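PDB 3LIU: putative cell adhesion protein from Parabacteroides distasonis, which probably serves as a fimbrillin of the FimA/Mfa1 family, a structural subunit of the pili with which gut bacteria adhere. Local coordinates for residues G241-T246 and N250-S255. Residues are numbered along the deposited sequence; the frame is centred on the assembly and turned at random. Where two conformers were deposited one is given.
Sequences GLLFLT and NIDEGS
The limbs of the loop that hold Phe244 and Asp252 close from 4.6 Å between the CA atoms of these two to 3.7 Å between those of Thr246 and Asn250, and near the bend Ile251 N donates to Leu245 O at 2.9 Å. The main polar side-chain link is the Asp252 carboxylate. Its OD1 accepts the backbone N-H of Phe244 (N to OD1 2.9 Å), which comes from above the carboxylate plane, 48° out of it. A chi1 of -161° swings the carboxylate away from its own backbone N and toward that amide. The same OD1 accepts a hydrogen bond from a water that also donates to Leu242 O; a carboxylate, rich in lone pairs, suits two converging donors. An alanine here would probably leave the Phe244 amide and the water without their shared acceptor. Asn250 suits the start of the turn because its OD1 accepts from Asp252 N at 2.9 Å, closing an Asx turn; Thr246 lies alongside, its methyl CG2 packing on Asp252 CB. Ile251 offers an apolar branch, CG1, to Phe244 CB at 3.8 Å, while the Phe244 ring, with Asp252 OD1 at its edge, extends to Pro374. Lys257 NZ hydrogen-bonds Asp252 O. Both segments belong to the surface loop between strands 238-240 and 262-263, and Leu242 rests on Glu202 and Phe204 of strand 193-213.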
loop_
_atom_site.group_PDB
_atom_site.type_symbol
_atom_site.label_atom_id
_atom_site.label_comp_id
_atom_site.label_asym_id
_atom_site.label_seq_id
_atom_site.Cartn_x
_atom_site.Cartn_y
_atom_site.Cartn_z
ATOM N N GLY A 241 13.791 4.973 1.962
ATOM C CA GLY A 241 14.703 3.949 1.421
ATOM C C GLY A 241 16.188 4.154 1.689
ATOM O O GLY A 241 16.974 3.181 1.744
ATOM N N LEU A 242 16.567 5.417 1.854
ATOM C CA LEU A 242 17.940 5.813 2.121
ATOM C C LEU A 242 18.002 6.908 3.184
ATOM O O LEU A 242 17.054 7.697 3.329
ATOM C CB LEU A 242 18.576 6.368 0.824
ATOM C CG LEU A 242 18.695 5.383 -0.332
ATOM C CD1 LEU A 242 18.917 6.140 -1.667
ATOM C CD2 LEU A 242 19.762 4.349 -0.021
ATOM N N LEU A 243 19.130 6.961 3.901
ATOM C CA LEU A 243 19.431 8.031 4.832
ATOM C C LEU A 243 20.580 8.892 4.268
ATOM O O LEU A 243 21.417 8.423 3.520
ATOM C CB LEU A 243 19.793 7.490 6.209
ATOM C CG LEU A 243 18.766 6.601 6.902
ATOM C CD1 LEU A 243 19.348 5.952 8.228
ATOM C CD2 LEU A 243 17.542 7.421 7.185
ATOM N N PHE A 244 20.587 10.173 4.611
ATOM C CA PHE A 244 21.603 11.087 4.101
ATOM C C PHE A 244 22.325 11.747 5.285
ATOM O O PHE A 244 21.937 11.566 6.453
ATOM C CB PHE A 244 20.969 12.087 3.112
ATOM C CG PHE A 244 20.421 11.424 1.886
ATOM C CD1 PHE A 244 19.119 10.933 1.862
ATOM C CD2 PHE A 244 21.239 11.198 0.776
ATOM C CE1 PHE A 244 18.628 10.273 0.719
ATOM C CE2 PHE A 244 20.747 10.535 -0.340
ATOM C CZ PHE A 244 19.438 10.087 -0.362
ATOM N N LEU A 245 23.435 12.419 5.016
ATOM C CA LEU A 245 24.206 13.024 6.131
ATOM C C LEU A 245 23.431 14.214 6.724
ATOM O O LEU A 245 22.749 14.961 6.003
ATOM C CB LEU A 245 25.622 13.449 5.697
ATOM C CG LEU A 245 26.640 12.319 5.673
ATOM C CD1 LEU A 245 27.922 12.875 5.128
ATOM C CD2 LEU A 245 26.821 11.704 7.069
ATOM N N THR A 246 23.529 14.360 8.043
ATOM C CA THR A 246 22.882 15.463 8.762
ATOM C C THR A 246 23.879 16.580 9.159
ATOM O O THR A 246 23.463 17.657 9.598
ATOM C CB THR A 246 22.111 14.940 10.002
ATOM O OG1 THR A 246 23.018 14.269 10.886
ATOM C CG2 THR A 246 21.009 13.967 9.585
ATOM N N ASN A 250 22.861 19.519 6.807
ATOM C CA ASN A 250 21.836 18.489 6.976
ATOM C C ASN A 250 21.076 18.300 5.695
ATOM O O ASN A 250 20.165 19.065 5.389
ATOM C CB ASN A 250 20.826 18.797 8.090
ATOM C CG ASN A 250 19.803 17.646 8.289
ATOM O OD1 ASN A 250 19.955 16.542 7.728
ATOM N ND2 ASN A 250 18.753 17.913 9.073
ATOM N N ILE A 251 21.413 17.259 4.959
ATOM C CA ILE A 251 20.686 16.990 3.748
ATOM C C ILE A 251 19.666 15.858 3.876
ATOM O O ILE A 251 19.053 15.482 2.866
ATOM C CB ILE A 251 21.648 16.812 2.569
ATOM C CG1 ILE A 251 22.446 15.535 2.676
ATOM C CG2 ILE A 251 22.620 18.031 2.477
ATOM C CD1 ILE A 251 23.133 15.173 1.354
ATOM N N ASP A 252 19.464 15.325 5.092
ATOM C CA ASP A 252 18.453 14.267 5.308
ATOM C C ASP A 252 17.021 14.783 5.397
ATOM O O ASP A 252 16.081 13.996 5.497
ATOM C CB ASP A 252 18.760 13.408 6.553
ATOM C CG ASP A 252 18.016 12.075 6.527
ATOM O OD1 ASP A 252 18.148 11.380 5.503
ATOM O OD2 ASP A 252 17.307 11.724 7.516
ATOM N N GLU A 253 16.894 16.098 5.364
ATOM C CA GLU A 253 15.633 16.810 5.443
ATOM C C GLU A 253 15.751 17.934 4.408
ATOM O O GLU A 253 16.877 18.316 4.030
ATOM C CB GLU A 253 15.473 17.363 6.866
ATOM C CG GLU A 253 14.087 17.840 7.265
ATOM C CD GLU A 253 13.872 17.827 8.774
ATOM O OE1 GLU A 253 14.821 17.447 9.483
ATOM O OE2 GLU A 253 12.760 18.177 9.240
ATOM N N GLY A 254 14.615 18.467 3.962
ATOM C CA GLY A 254 14.565 19.653 3.118
ATOM C C GLY A 254 13.138 20.146 2.925
ATOM O O GLY A 254 12.221 19.711 3.613
ATOM N N SER A 255 12.917 21.046 1.977
ATOM C CA SER A 255 11.527 21.507 1.690
ATOM C C SER A 255 10.598 20.352 1.227
ATOM O O SER A 255 9.387 20.387 1.431
ATOM C CB SER A 255 11.526 22.652 0.662
ATOM O OG SER A 255 11.953 22.193 -0.612
HETATM O O HOH W 1 16.159 10.138 4.199
#